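Local coordinates for protein extracellular sialidase/neuraminidase, putative (PDB 2XZI) that is a KDNase of the sialidase family that probably cleaves terminal deaminated sialic acid (KDN) from glycoconjugates, at residues A[292-305]-A[332-344]. Numbering follows the deposited sequence.
With KDM (deamino-alpha-neuraminic acid), chain D; KDM (deamino-alpha-neuraminic acid), chain C.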
loop_
_atom_site.group_PDB
_atom_site.type_symbol
_atom_site.label_atom_id
_atom_site.label_comp_id
_atom_site.label_asym_id
_atom_site.label_seq_id
_atom_site.Cartn_x
_atom_site.Cartn_y
_atom_site.Cartn_z
ATOM N N ILE A 292 -3.010 10.389 9.878
ATOM C CA ILE A 292 -3.887 10.382 8.708
ATOM C C ILE A 292 -4.318 8.940 8.399
ATOM O O ILE A 292 -3.525 8.002 8.504
ATOM C CB ILE A 292 -3.165 10.971 7.448
ATOM C CG1 ILE A 292 -2.286 12.203 7.763
ATOM C CG2 ILE A 292 -4.189 11.230 6.335
ATOM C CD1 ILE A 292 -3.027 13.426 8.363
ATOM N N PHE A 293 -5.589 8.769 8.032
ATOM C CA PHE A 293 -6.121 7.461 7.641
ATOM C C PHE A 293 -6.900 7.578 6.333
ATOM O O PHE A 293 -7.574 8.586 6.097
ATOM C CB PHE A 293 -7.016 6.881 8.740
ATOM C CG PHE A 293 -7.529 5.511 8.419
ATOM C CD1 PHE A 293 -6.683 4.405 8.466
ATOM C CD2 PHE A 293 -8.857 5.322 8.035
ATOM C CE1 PHE A 293 -7.139 3.133 8.155
ATOM C CE2 PHE A 293 -9.327 4.040 7.716
ATOM C CZ PHE A 293 -8.459 2.939 7.776
ATOM N N LEU A 294 -6.805 6.550 5.488
ATOM C CA LEU A 294 -7.508 6.515 4.209
ATOM C C LEU A 294 -8.042 5.119 3.939
ATOM O O LEU A 294 -7.308 4.132 4.022
ATOM C CB LEU A 294 -6.538 6.896 3.089
ATOM C CG LEU A 294 -7.035 6.876 1.643
ATOM C CD1 LEU A 294 -8.261 7.737 1.380
ATOM C CD2 LEU A 294 -5.867 7.337 0.764
ATOM N N ASN A 295 -9.333 5.038 3.620
ATOM C CA ASN A 295 -9.953 3.779 3.197
ATOM C C ASN A 295 -11.267 4.114 2.511
ATOM O O ASN A 295 -11.593 5.295 2.318
ATOM C CB ASN A 295 -10.151 2.790 4.380
ATOM C CG ASN A 295 -11.477 2.989 5.134
ATOM O OD1 ASN A 295 -11.919 4.118 5.359
ATOM N ND2 ASN A 295 -12.104 1.873 5.525
ATOM N N SER A 296 -11.994 3.079 2.092
ATOM C CA SER A 296 -13.352 3.329 1.635
ATOM C C SER A 296 -14.283 3.293 2.840
ATOM O O SER A 296 -14.479 2.241 3.456
ATOM C CB SER A 296 -13.795 2.305 0.606
ATOM O OG SER A 296 -15.083 2.683 0.125
ATOM N N ALA A 297 -14.857 4.448 3.160
ATOM C CA ALA A 297 -15.668 4.649 4.367
ATOM C C ALA A 297 -17.098 4.154 4.168
ATOM O O ALA A 297 -18.068 4.933 4.171
ATOM C CB ALA A 297 -15.657 6.113 4.746
ATOM N N SER A 298 -17.210 2.843 3.999
ATOM C CA SER A 298 -18.475 2.197 3.697
ATOM C C SER A 298 -18.379 0.776 4.162
ATOM O O SER A 298 -17.318 0.145 4.073
ATOM C CB SER A 298 -18.724 2.200 2.188
ATOM O OG SER A 298 -19.839 1.387 1.846
ATOM N N GLY A 299 -19.508 0.250 4.623
ATOM C CA GLY A 299 -19.593 -1.149 5.001
ATOM C C GLY A 299 -19.786 -2.072 3.809
ATOM O O GLY A 299 -19.703 -3.284 3.958
ATOM N N THR A 300 -20.047 -1.517 2.627
ATOM C CA THR A 300 -20.377 -2.335 1.454
ATOM C C THR A 300 -19.599 -2.038 0.163
ATOM O O THR A 300 -19.373 -2.944 -0.649
ATOM C CB THR A 300 -21.892 -2.253 1.117
ATOM O OG1 THR A 300 -22.279 -0.883 0.951
ATOM C CG2 THR A 300 -22.724 -2.908 2.210
ATOM N N SER A 301 -19.209 -0.781 -0.026
ATOM C CA SER A 301 -18.653 -0.321 -1.299
ATOM C C SER A 301 -17.193 0.089 -1.155
ATOM O O SER A 301 -16.801 0.638 -0.125
ATOM C CB SER A 301 -19.449 0.880 -1.806
ATOM O OG SER A 301 -18.892 1.399 -3.004
ATOM N N ARG A 302 -16.410 -0.172 -2.196
ATOM C CA ARG A 302 -15.036 0.336 -2.263
ATOM C C ARG A 302 -14.969 1.748 -2.826
ATOM O O ARG A 302 -13.894 2.328 -2.909
ATOM C CB ARG A 302 -14.121 -0.611 -3.055
ATOM C CG ARG A 302 -13.848 -1.907 -2.288
ATOM C CD ARG A 302 -12.918 -2.848 -3.005
ATOM N NE ARG A 302 -12.669 -4.008 -2.153
ATOM C CZ ARG A 302 -11.735 -4.931 -2.359
ATOM N NH1 ARG A 302 -10.901 -4.851 -3.404
ATOM N NH2 ARG A 302 -11.605 -5.937 -1.504
ATOM N N ARG A 303 -16.119 2.319 -3.173
ATOM C CA ARG A 303 -16.178 3.598 -3.876
ATOM C C ARG A 303 -16.546 4.759 -2.954
ATOM O O ARG A 303 -17.261 5.679 -3.361
ATOM C CB ARG A 303 -17.207 3.531 -5.006
ATOM C CG ARG A 303 -16.859 2.554 -6.103
ATOM C CD ARG A 303 -17.787 2.747 -7.290
ATOM N NE ARG A 303 -17.580 1.702 -8.286
ATOM C CZ ARG A 303 -18.379 1.471 -9.328
ATOM N NH1 ARG A 303 -19.460 2.214 -9.547
ATOM N NH2 ARG A 303 -18.092 0.480 -10.163
ATOM N N ALA A 304 -16.086 4.716 -1.716
ATOM C CA ALA A 304 -16.393 5.753 -0.746
ATOM C C ALA A 304 -15.101 6.278 -0.106
ATOM O O ALA A 304 -15.037 6.478 1.094
ATOM C CB ALA A 304 -17.364 5.227 0.326
ATOM N N MET A 305 -14.080 6.510 -0.926
ATOM C CA MET A 305 -12.758 6.866 -0.400
ATOM C C MET A 305 -12.810 8.144 0.419
ATOM O O MET A 305 -13.330 9.162 -0.030
ATOM C CB MET A 305 -11.732 7.035 -1.530
ATOM C CG MET A 305 -11.427 5.768 -2.339
ATOM S SD MET A 305 -11.075 4.297 -1.363
ATOM C CE MET A 305 -9.531 4.767 -0.538
ATOM N N ALA A 332 -10.460 7.876 -15.830
ATOM C CA ALA A 332 -9.645 6.821 -15.243
ATOM C C ALA A 332 -10.494 5.817 -14.467
ATOM O O ALA A 332 -9.989 5.089 -13.613
ATOM C CB ALA A 332 -8.565 7.419 -14.360
ATOM N N GLY A 333 -11.780 5.767 -14.788
ATOM C CA GLY A 333 -12.684 4.800 -14.204
ATOM C C GLY A 333 -13.254 5.284 -12.893
ATOM O O GLY A 333 -13.166 6.469 -12.563
ATOM N N HIS A 334 -13.842 4.351 -12.155
ATOM C CA HIS A 334 -14.444 4.650 -10.868
ATOM C C HIS A 334 -13.405 4.501 -9.771
ATOM O O HIS A 334 -12.963 3.387 -9.502
ATOM C CB HIS A 334 -15.612 3.693 -10.605
ATOM C CG HIS A 334 -16.692 3.763 -11.636
ATOM N ND1 HIS A 334 -17.551 4.836 -11.735
ATOM C CD2 HIS A 334 -17.063 2.890 -12.603
ATOM C CE1 HIS A 334 -18.398 4.628 -12.728
ATOM N NE2 HIS A 334 -18.126 3.454 -13.271
ATOM N N GLU A 335 -13.058 5.612 -9.128
ATOM C CA GLU A 335 -12.069 5.594 -8.043
ATOM C C GLU A 335 -12.574 4.834 -6.828
ATOM O O GLU A 335 -13.712 5.014 -6.369
ATOM C CB GLU A 335 -11.676 7.018 -7.644
ATOM C CG GLU A 335 -10.570 7.070 -6.585
ATOM C CD GLU A 335 -10.120 8.476 -6.282
ATOM O OE1 GLU A 335 -10.967 9.398 -6.348
ATOM O OE2 GLU A 335 -8.926 8.662 -5.960
ATOM N N GLY A 336 -11.707 3.985 -6.302
ATOM C CA GLY A 336 -11.961 3.331 -5.046
ATOM C C GLY A 336 -11.320 1.976 -4.970
ATOM O O GLY A 336 -11.396 1.191 -5.906
ATOM N N GLY A 337 -10.690 1.709 -3.840
ATOM C CA GLY A 337 -10.076 0.416 -3.571
ATOM C C GLY A 337 -8.894 0.611 -2.641
ATOM O O GLY A 337 -8.938 1.452 -1.720
ATOM N N TYR A 338 -7.828 -0.152 -2.902
ATOM C CA TYR A 338 -6.589 -0.067 -2.102
ATOM C C TYR A 338 -5.928 1.299 -2.258
ATOM O O TYR A 338 -6.093 1.976 -3.281
ATOM C CB TYR A 338 -5.576 -1.125 -2.550
ATOM C CG TYR A 338 -5.863 -2.562 -2.165
ATOM C CD1 TYR A 338 -7.156 -3.107 -2.207
ATOM C CD2 TYR A 338 -4.804 -3.401 -1.809
ATOM C CE1 TYR A 338 -7.373 -4.465 -1.869
ATOM C CE2 TYR A 338 -5.015 -4.714 -1.465
ATOM C CZ TYR A 338 -6.296 -5.242 -1.491
ATOM O OH TYR A 338 -6.493 -6.574 -1.169
ATOM N N SER A 339 -5.164 1.708 -1.247
ATOM C CA SER A 339 -4.531 3.016 -1.253
ATOM C C SER A 339 -3.214 2.997 -0.496
ATOM O O SER A 339 -2.933 2.068 0.265
ATOM C CB SER A 339 -5.474 4.051 -0.629
ATOM O OG SER A 339 -5.657 3.761 0.753
ATOM N N SER A 340 -2.413 4.043 -0.711
ATOM C CA SER A 340 -1.142 4.225 -0.014
ATOM C C SER A 340 -0.870 5.709 0.119
ATOM O O SER A 340 -1.142 6.468 -0.813
ATOM C CB SER A 340 -0.005 3.541 -0.777
ATOM O OG SER A 340 1.206 3.556 -0.037
ATOM N N MET A 341 -0.356 6.122 1.277
ATOM C CA MET A 341 -0.014 7.525 1.493
ATOM C C MET A 341 1.419 7.744 1.950
ATOM O O MET A 341 1.991 6.932 2.689
ATOM C CB MET A 341 -0.924 8.162 2.563
ATOM C CG MET A 341 -2.398 8.200 2.206
ATOM S SD MET A 341 -3.343 8.990 3.518
ATOM C CE MET A 341 -3.276 7.742 4.823
ATOM N N THR A 342 1.954 8.885 1.542
ATOM C CA THR A 342 3.240 9.391 2.022
ATOM C C THR A 342 3.141 10.902 2.255
ATOM O O THR A 342 2.251 11.574 1.731
ATOM C CB THR A 342 4.390 9.069 1.045
ATOM O OG1 THR A 342 5.645 9.375 1.675
ATOM C CG2 THR A 342 4.256 9.887 -0.223
ATOM N N LYS A 343 4.053 11.436 3.065
ATOM C CA LYS A 343 4.263 12.868 3.073
ATOM C C LYS A 343 5.196 13.227 1.936
ATOM O O LYS A 343 6.158 12.503 1.683
ATOM C CB LYS A 343 4.901 13.303 4.387
ATOM C CG LYS A 343 4.032 13.082 5.593
ATOM C CD LYS A 343 4.629 13.723 6.828
ATOM C CE LYS A 343 5.774 12.902 7.384
ATOM N NZ LYS A 343 6.154 13.376 8.740
ATOM N N THR A 344 4.917 14.331 1.254
ATOM C CA THR A 344 5.807 14.826 0.202
ATOM C C THR A 344 6.762 15.845 0.795
ATOM O O THR A 344 6.560 16.334 1.917
ATOM C CB THR A 344 5.031 15.530 -0.929
ATOM O OG1 THR A 344 4.433 16.734 -0.422
ATOM C CG2 THR A 344 3.948 14.620 -1.512
HETATM C C2 KDM D . -17.327 -2.994 -6.346
HETATM C C1 KDM D . -16.953 -2.746 -4.865
HETATM C C3 KDM D . -17.113 -1.722 -7.199
HETATM C C4 KDM D . -15.612 -1.415 -7.384
HETATM C C5 KDM D . -14.840 -2.657 -7.861
HETATM C C6 KDM D . -15.117 -3.864 -6.938
HETATM C C7 KDM D . -14.486 -5.238 -7.252
HETATM C C8 KDM D . -14.880 -6.272 -6.163
HETATM C C9 KDM D . -14.361 -7.706 -6.417
HETATM O O5 KDM D . -13.430 -2.381 -7.889
HETATM O O1A KDM D . -16.358 -3.671 -4.262
HETATM O O1B KDM D . -17.269 -1.640 -4.368
HETATM O O4 KDM D . -15.477 -0.350 -8.331
HETATM O O6 KDM D . -16.562 -4.087 -6.907
HETATM O O7 KDM D . -14.924 -5.698 -8.540
HETATM O O8 KDM D . -14.434 -5.824 -4.875
HETATM O O9 KDM D . -13.110 -7.703 -7.116
HETATM O O2 KDM D . -18.710 -3.368 -6.431
HETATM C C2 KDM C . -7.831 -8.903 -2.962
HETATM C C1 KDM C . -8.933 -7.852 -2.897
HETATM C C3 KDM C . -6.593 -8.345 -3.689
HETATM C C4 KDM C . -5.261 -9.013 -3.239
HETATM C C5 KDM C . -5.431 -10.323 -2.460
HETATM C C6 KDM C . -6.354 -10.075 -1.242
HETATM C C7 KDM C . -6.780 -11.369 -0.531
HETATM C C8 KDM C . -7.539 -11.045 0.769
HETATM C C9 KDM C . -8.009 -12.316 1.455
HETATM O O5 KDM C . -4.145 -10.865 -2.064
HETATM O O1A KDM C . -8.922 -6.922 -3.738
HETATM O O1B KDM C . -9.788 -8.022 -1.996
HETATM O O4 KDM C . -4.486 -9.272 -4.410
HETATM O O6 KDM C . -7.574 -9.340 -1.592
HETATM O O7 KDM C . -7.625 -12.123 -1.405
HETATM O O8 KDM C . -6.691 -10.344 1.690
HETATM O O9 KDM C . -6.840 -13.038 1.877
HETATM O O2 KDM C . -8.402 -9.982 -3.711
HETATM O O HOH W 1 -14.122 6.615 -3.949
#
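With CG anti to its carbonyl carbon (chi1 -65°) and the chain extended from CG to NE, R303 lays its guanidinium flat over one face of the H334 ring, the centres 4.0 Å apart and the planes 13° from parallel. Arginine suits the place because its edge stays usable while its face stacks: NE donates nearly straight, at 2.9 Å, to O4 of one deamino-neuraminic acid (chain D), and NH2 adds a longer, bent bond. R302, equally extended, reaches past the ring edge of Y338 and clasps the carboxylate of the second sugar (chain C) with two nearly straight bonds, NH1 to O1A at 2.9 Å and NH2 to O1B at 2.8 Å; its backbone N holds the chain D carboxylate. Behind these groups G336 suits the close backbones: R302 O sits 3.1 Å from G336 CA, at backbone angles glycine tolerates. M305 bends to offer SD as a weak acceptor to G337 N, and a water bridges M305 N and E335 O. Farther in, M341 sets SD 3.7 Å from I292 CG2 and its methyl against L294, flexible thioether against branched aliphatics. Adjacent antiparallel sheets thus pack face to face as in a sialidase beta-propeller. R302 serves both sugar sites; at chain C it joins R39 and R245 in the arginine triad of sialidase active sites, beside Y338 hydrogen-bonded to E229, probably the catalytic pair.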